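PDB 3F43: putative anti-sigma factor antagonist TM_1081 from Thermotoga maritima, which probably acts as an anti-anti-sigma factor, counteracting an anti-sigma factor and so releasing a sigma factor from inhibition. Local coordinates for residues A[43-48]-A[75-80]; A[31-36]-A[68-72]. All blocks are in the same frame, centred on the assembly; numbering follows the deposited sequence.

Contact 1: A[43-48]-A[75-80]; sequences VFDEFL and NILKSI
V43 O takes two backbone donors at once, F47 N at 3.0 Å and L48 N at 3.1 Å, because the last turn of its helix widens into a pi-type turn. Both V43 and L48 then reach the helix of residues 75-80. The ring of F44 and the methyls of L48 make most of the approach. F44 CG stands anti to the carbonyl carbon (chi1 -80°), and from there the ring reaches across so that CZ comes edge-on to the backbone oxygen N75 O, 3.6 Å away and close to the ring plane. N75 O also accepts S79 N within its own helix, so the ring edge simply rests against an already bonded carbonyl. One methyl of L48, CD1, lies over the middle of the F44 ring, 3.5 Å above its plane, while S79 CB meets F44 CE2 obliquely at 3.9 Å. The hydroxyl of S79 sits beside both L48 CD1 and F44 CE2 and makes no hydrogen bond across the contact.

These are the two helices that follow strands 22-25 and 54-58 in the successive beta-alpha-beta crossovers of the STAS fold. The axes of segments 43-48 and 75-80 come within 11.9 Å and cross at -33°, wide enough for a full layer of side chains between them. Deeper down, the other methyl of L48, CD2, packs on I80 CG1 at 3.7 Å, with the two side chains crossing at about a right angle. V43 and I76 cross in the same manner; V43 CG1 and I76 CD1 lie 4.1 Å apart. Beneath this layer is the sheet: I55 of strand 54-58 touches V43, L48 and I80, and F87 of strand 86-90 takes I76 and I80. K40, a turn before F44, makes a cation-pi contact with its ring.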
loop_
_atom_site.group_PDB
_atom_site.type_symbol
_atom_site.label_atom_id
_atom_site.label_comp_id
_atom_site.label_asym_id
_atom_site.label_seq_id
_atom_site.Cartn_x
_atom_site.Cartn_y
_atom_site.Cartn_z
ATOM N N VAL A 43 -14.849 5.523 0.567
ATOM C CA VAL A 43 -14.666 5.690 2.014
ATOM C C VAL A 43 -14.303 7.157 2.327
ATOM O O VAL A 43 -14.830 7.765 3.265
ATOM C CB VAL A 43 -13.605 4.713 2.585
ATOM C CG1 VAL A 43 -13.254 5.093 4.070
ATOM C CG2 VAL A 43 -14.089 3.236 2.431
ATOM N N PHE A 44 -13.400 7.720 1.542
ATOM C CA PHE A 44 -13.042 9.143 1.705
ATOM C C PHE A 44 -14.206 10.072 1.422
ATOM O O PHE A 44 -14.502 10.991 2.186
ATOM C CB PHE A 44 -11.800 9.524 0.891
ATOM C CG PHE A 44 -10.507 9.124 1.559
ATOM C CD1 PHE A 44 -10.068 7.833 1.549
ATOM C CD2 PHE A 44 -9.733 10.071 2.213
ATOM C CE1 PHE A 44 -8.866 7.474 2.194
ATOM C CE2 PHE A 44 -8.549 9.696 2.844
ATOM C CZ PHE A 44 -8.117 8.432 2.828
ATOM N N ASP A 45 -14.898 9.867 0.309
ATOM C CA ASP A 45 -15.988 10.773 -0.006
ATOM C C ASP A 45 -17.161 10.701 0.963
ATOM O O ASP A 45 -17.746 11.750 1.328
ATOM C CB ASP A 45 -16.516 10.541 -1.411
ATOM C CG ASP A 45 -15.573 10.970 -2.506
ATOM O OD1 ASP A 45 -14.606 11.725 -2.286
ATOM O OD2 ASP A 45 -15.841 10.559 -3.645
ATOM N N GLU A 46 -17.553 9.488 1.349
ATOM C CA GLU A 46 -18.721 9.287 2.198
ATOM C C GLU A 46 -18.493 9.487 3.686
ATOM O O GLU A 46 -19.401 9.909 4.389
ATOM C CB GLU A 46 -19.283 7.868 1.992
ATOM C CG GLU A 46 -19.758 7.633 0.589
ATOM C CD GLU A 46 -20.933 8.519 0.199
ATOM O OE1 GLU A 46 -21.856 8.712 1.024
ATOM O OE2 GLU A 46 -20.937 9.036 -0.930
ATOM N N PHE A 47 -17.296 9.161 4.164
ATOM C CA PHE A 47 -17.049 9.124 5.582
ATOM C C PHE A 47 -15.923 10.095 5.977
ATOM O O PHE A 47 -16.168 11.051 6.696
ATOM C CB PHE A 47 -16.808 7.692 6.015
ATOM C CG PHE A 47 -17.911 6.756 5.575
ATOM C CD1 PHE A 47 -19.210 6.979 5.979
ATOM C CD2 PHE A 47 -17.638 5.710 4.716
ATOM C CE1 PHE A 47 -20.233 6.167 5.537
ATOM C CE2 PHE A 47 -18.665 4.895 4.248
ATOM C CZ PHE A 47 -19.939 5.120 4.677
ATOM N N LEU A 48 -14.693 9.795 5.564
ATOM C CA LEU A 48 -13.534 10.513 6.112
ATOM C C LEU A 48 -13.616 12.005 5.804
ATOM O O LEU A 48 -13.384 12.836 6.679
ATOM C CB LEU A 48 -12.220 9.925 5.598
ATOM C CG LEU A 48 -11.927 8.501 6.045
ATOM C CD1 LEU A 48 -10.724 7.850 5.354
ATOM C CD2 LEU A 48 -11.780 8.398 7.564
ATOM N N ASN A 75 -3.917 4.049 3.399
ATOM C CA ASN A 75 -4.408 5.404 3.207
ATOM C C ASN A 75 -5.455 5.775 4.244
ATOM O O ASN A 75 -5.480 6.903 4.755
ATOM C CB ASN A 75 -4.984 5.566 1.809
ATOM C CG ASN A 75 -3.914 5.747 0.764
ATOM O OD1 ASN A 75 -2.875 6.345 1.017
ATOM N ND2 ASN A 75 -4.188 5.244 -0.427
ATOM N N ILE A 76 -6.344 4.847 4.555
ATOM C CA ILE A 76 -7.355 5.063 5.600
ATOM C C ILE A 76 -6.708 5.261 6.977
ATOM O O ILE A 76 -7.050 6.191 7.740
ATOM C CB ILE A 76 -8.396 3.901 5.652
ATOM C CG1 ILE A 76 -9.193 3.866 4.363
ATOM C CG2 ILE A 76 -9.367 4.035 6.853
ATOM C CD1 ILE A 76 -9.993 2.561 4.190
ATOM N N LEU A 77 -5.755 4.395 7.257
ATOM C CA LEU A 77 -5.023 4.466 8.501
ATOM C C LEU A 77 -4.320 5.810 8.674
ATOM O O LEU A 77 -4.376 6.419 9.752
ATOM C CB LEU A 77 -3.990 3.342 8.568
ATOM C CG LEU A 77 -3.102 3.330 9.799
ATOM C CD1 LEU A 77 -3.899 3.362 11.154
ATOM C CD2 LEU A 77 -2.205 2.124 9.736
ATOM N N LYS A 78 -3.669 6.283 7.605
ATOM C CA LYS A 78 -2.985 7.572 7.619
ATOM C C LYS A 78 -3.953 8.707 7.898
ATOM O O LYS A 78 -3.682 9.568 8.713
ATOM C CB LYS A 78 -2.266 7.820 6.284
ATOM C CG LYS A 78 -0.994 7.023 6.121
ATOM C CD LYS A 78 -0.476 7.018 4.645
ATOM C CE LYS A 78 -0.001 8.355 4.157
ATOM N NZ LYS A 78 0.722 8.190 2.830
ATOM N N SER A 79 -5.110 8.688 7.236
ATOM C CA SER A 79 -6.086 9.751 7.432
ATOM C C SER A 79 -6.573 9.755 8.874
ATOM O O SER A 79 -6.647 10.808 9.533
ATOM C CB SER A 79 -7.272 9.566 6.486
ATOM O OG SER A 79 -8.281 10.501 6.758
ATOM N N ILE A 80 -6.949 8.567 9.356
ATOM C CA ILE A 80 -7.493 8.465 10.699
ATOM C C ILE A 80 -6.447 8.818 11.795
ATOM O O ILE A 80 -6.757 9.520 12.766
ATOM C CB ILE A 80 -8.195 7.103 10.947
ATOM C CG1 ILE A 80 -9.459 7.043 10.077
ATOM C CG2 ILE A 80 -8.534 6.925 12.406
ATOM C CD1 ILE A 80 -10.234 5.699 10.166
#

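Contact 2: A[31-36]-A[68-72]; sequences LNIENA and FSLGV
With CG1 of I33 extended anti to its own nitrogen (chi1 -175°) and the F68 ring swung anti to its carbonyl carbon (chi1 -82°), the isoleucine lies over one face of the phenylalanine. This is the start of helix 67-83 in the STAS domain, meeting the loop that leads from strand 22-25 into helix 36-48. I33 CG1 makes a CH-pi contact 3.8 Å from the F68 ring centroid and only 6° off the normal; CD1 carries on over the ring to CE1. I108 of the second subunit packs against both side chains, which places the pair at the dimer interface. With an alanine in place of F68, I33 would probably lose the flat surface beneath CG1 and CD1 and be left freer to turn.

The polar link lies next door. S69 OG donates to L31 O at 2.7 Å, from above the carbonyl plane, and is also hydrogen-bonded to D66 N, tying the loop to the approach to the helix. D66 OD2 in turn accepts I33 N. The loop braces itself as well: N32 OD1 accepts E34 N at 3.0 Å in an Asx turn, while N35 OD1 receives N32 N at 2.9 Å, nearly straight and in the carbonyl plane. Where the loop enters helix 36-48, A36 turns its methyl toward helix 67-83. A36 CB lies 3.9 Å from F68 CB, and one turn further on V72 CG2 comes within 3.4 Å of A36 O.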
loop_
_atom_site.group_PDB
_atom_site.type_symbol
_atom_site.label_atom_id
_atom_site.label_comp_id
_atom_site.label_asym_id
_atom_site.label_seq_id
_atom_site.Cartn_x
_atom_site.Cartn_y
_atom_site.Cartn_z
ATOM N N LEU A 31 -11.641 -7.352 -2.001
ATOM C CA LEU A 31 -11.027 -6.029 -2.120
ATOM C C LEU A 31 -9.637 -6.238 -2.665
ATOM O O LEU A 31 -8.795 -6.882 -2.011
ATOM C CB LEU A 31 -10.915 -5.350 -0.762
ATOM C CG LEU A 31 -12.217 -4.878 -0.158
ATOM C CD1 LEU A 31 -11.884 -4.209 1.168
ATOM C CD2 LEU A 31 -12.934 -3.955 -1.146
ATOM N N ASN A 32 -9.408 -5.737 -3.872
ATOM C CA ASN A 32 -8.167 -6.024 -4.627
ATOM C C ASN A 32 -7.967 -4.957 -5.693
ATOM O O ASN A 32 -8.717 -3.983 -5.697
ATOM C CB ASN A 32 -8.203 -7.440 -5.211
ATOM C CG ASN A 32 -9.363 -7.646 -6.215
ATOM O OD1 ASN A 32 -9.847 -6.691 -6.844
ATOM N ND2 ASN A 32 -9.806 -8.905 -6.379
ATOM N N ILE A 33 -6.981 -5.125 -6.559
ATOM C CA ILE A 33 -6.627 -4.168 -7.603
ATOM C C ILE A 33 -7.833 -3.701 -8.428
ATOM O O ILE A 33 -7.900 -2.538 -8.805
ATOM C CB ILE A 33 -5.494 -4.712 -8.521
ATOM C CG1 ILE A 33 -5.027 -3.672 -9.530
ATOM C CG2 ILE A 33 -5.875 -6.057 -9.206
ATOM C CD1 ILE A 33 -3.736 -4.043 -10.242
ATOM N N GLU A 34 -8.781 -4.580 -8.704
ATOM C CA GLU A 34 -9.911 -4.184 -9.538
ATOM C C GLU A 34 -10.849 -3.143 -8.908
ATOM O O GLU A 34 -11.364 -2.249 -9.662
ATOM C CB GLU A 34 -10.713 -5.412 -9.973
ATOM C CG GLU A 34 -9.995 -6.254 -11.016
ATOM C CD GLU A 34 -10.813 -7.429 -11.565
ATOM O OE1 GLU A 34 -11.460 -8.144 -10.763
ATOM O OE2 GLU A 34 -10.766 -7.648 -12.800
ATOM N N ASN A 35 -11.060 -3.238 -7.596
ATOM C CA ASN A 35 -11.968 -2.339 -6.859
ATOM C C ASN A 35 -11.344 -1.412 -5.829
ATOM O O ASN A 35 -12.037 -0.632 -5.160
ATOM C CB ASN A 35 -13.195 -3.080 -6.319
ATOM C CG ASN A 35 -12.865 -4.018 -5.226
ATOM O OD1 ASN A 35 -11.688 -4.199 -4.892
ATOM N ND2 ASN A 35 -13.907 -4.633 -4.632
ATOM N N ALA A 36 -10.017 -1.489 -5.659
ATOM C CA ALA A 36 -9.378 -0.768 -4.578
ATOM C C ALA A 36 -9.587 0.735 -4.645
ATOM O O ALA A 36 -9.971 1.333 -3.669
ATOM C CB ALA A 36 -7.877 -1.105 -4.483
ATOM N N PHE A 68 -2.717 -3.575 -3.585
ATOM C CA PHE A 68 -3.625 -2.447 -3.768
ATOM C C PHE A 68 -4.611 -2.309 -2.649
ATOM O O PHE A 68 -4.822 -1.181 -2.149
ATOM C CB PHE A 68 -4.348 -2.526 -5.140
ATOM C CG PHE A 68 -3.532 -2.014 -6.281
ATOM C CD1 PHE A 68 -2.357 -2.641 -6.654
ATOM C CD2 PHE A 68 -3.952 -0.916 -6.997
ATOM C CE1 PHE A 68 -1.597 -2.146 -7.690
ATOM C CE2 PHE A 68 -3.217 -0.444 -8.057
ATOM C CZ PHE A 68 -2.034 -1.048 -8.407
ATOM N N SER A 69 -5.166 -3.406 -2.160
ATOM C CA SER A 69 -6.093 -3.277 -1.017
ATOM C C SER A 69 -5.301 -2.894 0.247
ATOM O O SER A 69 -5.777 -2.114 1.095
ATOM C CB SER A 69 -7.025 -4.482 -0.832
ATOM O OG SER A 69 -6.485 -5.735 -1.231
ATOM N N LEU A 70 -4.058 -3.346 0.350
ATOM C CA LEU A 70 -3.218 -2.894 1.455
ATOM C C LEU A 70 -2.960 -1.395 1.366
ATOM O O LEU A 70 -2.984 -0.683 2.376
ATOM C CB LEU A 70 -1.860 -3.589 1.488
ATOM C CG LEU A 70 -1.765 -4.881 2.241
ATOM C CD1 LEU A 70 -0.361 -5.497 1.986
ATOM C CD2 LEU A 70 -2.041 -4.645 3.749
ATOM N N GLY A 71 -2.699 -0.879 0.168
ATOM C CA GLY A 71 -2.487 0.547 0.000
ATOM C C GLY A 71 -3.698 1.363 0.444
ATOM O O GLY A 71 -3.556 2.420 1.077
ATOM N N VAL A 72 -4.887 0.853 0.161
ATOM C CA VAL A 72 -6.128 1.493 0.622
ATOM C C VAL A 72 -6.227 1.496 2.153
ATOM O O VAL A 72 -6.520 2.535 2.775
ATOM C CB VAL A 72 -7.342 0.946 -0.076
ATOM C CG1 VAL A 72 -8.633 1.457 0.609
ATOM C CG2 VAL A 72 -7.230 1.350 -1.597
#

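In the fold
Helix 67-83 serves both contacts: its first turns meet the 31-36 loop in contact 2, and further along residues 75-80 pack on the C-terminal part of helix 36-48 in contact 1. The two centres lie about 14 Å apart, and A36 opens the helix that V43 to L48 close. Contact 1 is mainly apolar packing above the sheet, with no hydrogen bond across it, whereas contact 2 sits beside S67, the phosphorylation site inferred by similarity and unmodified here, immediately before F68 in the chain. The second subunit reaches both regions: its F68 packs on K78, on the 75-80 segment of contact 1, and its I108 on I33 and F68 of contact 2.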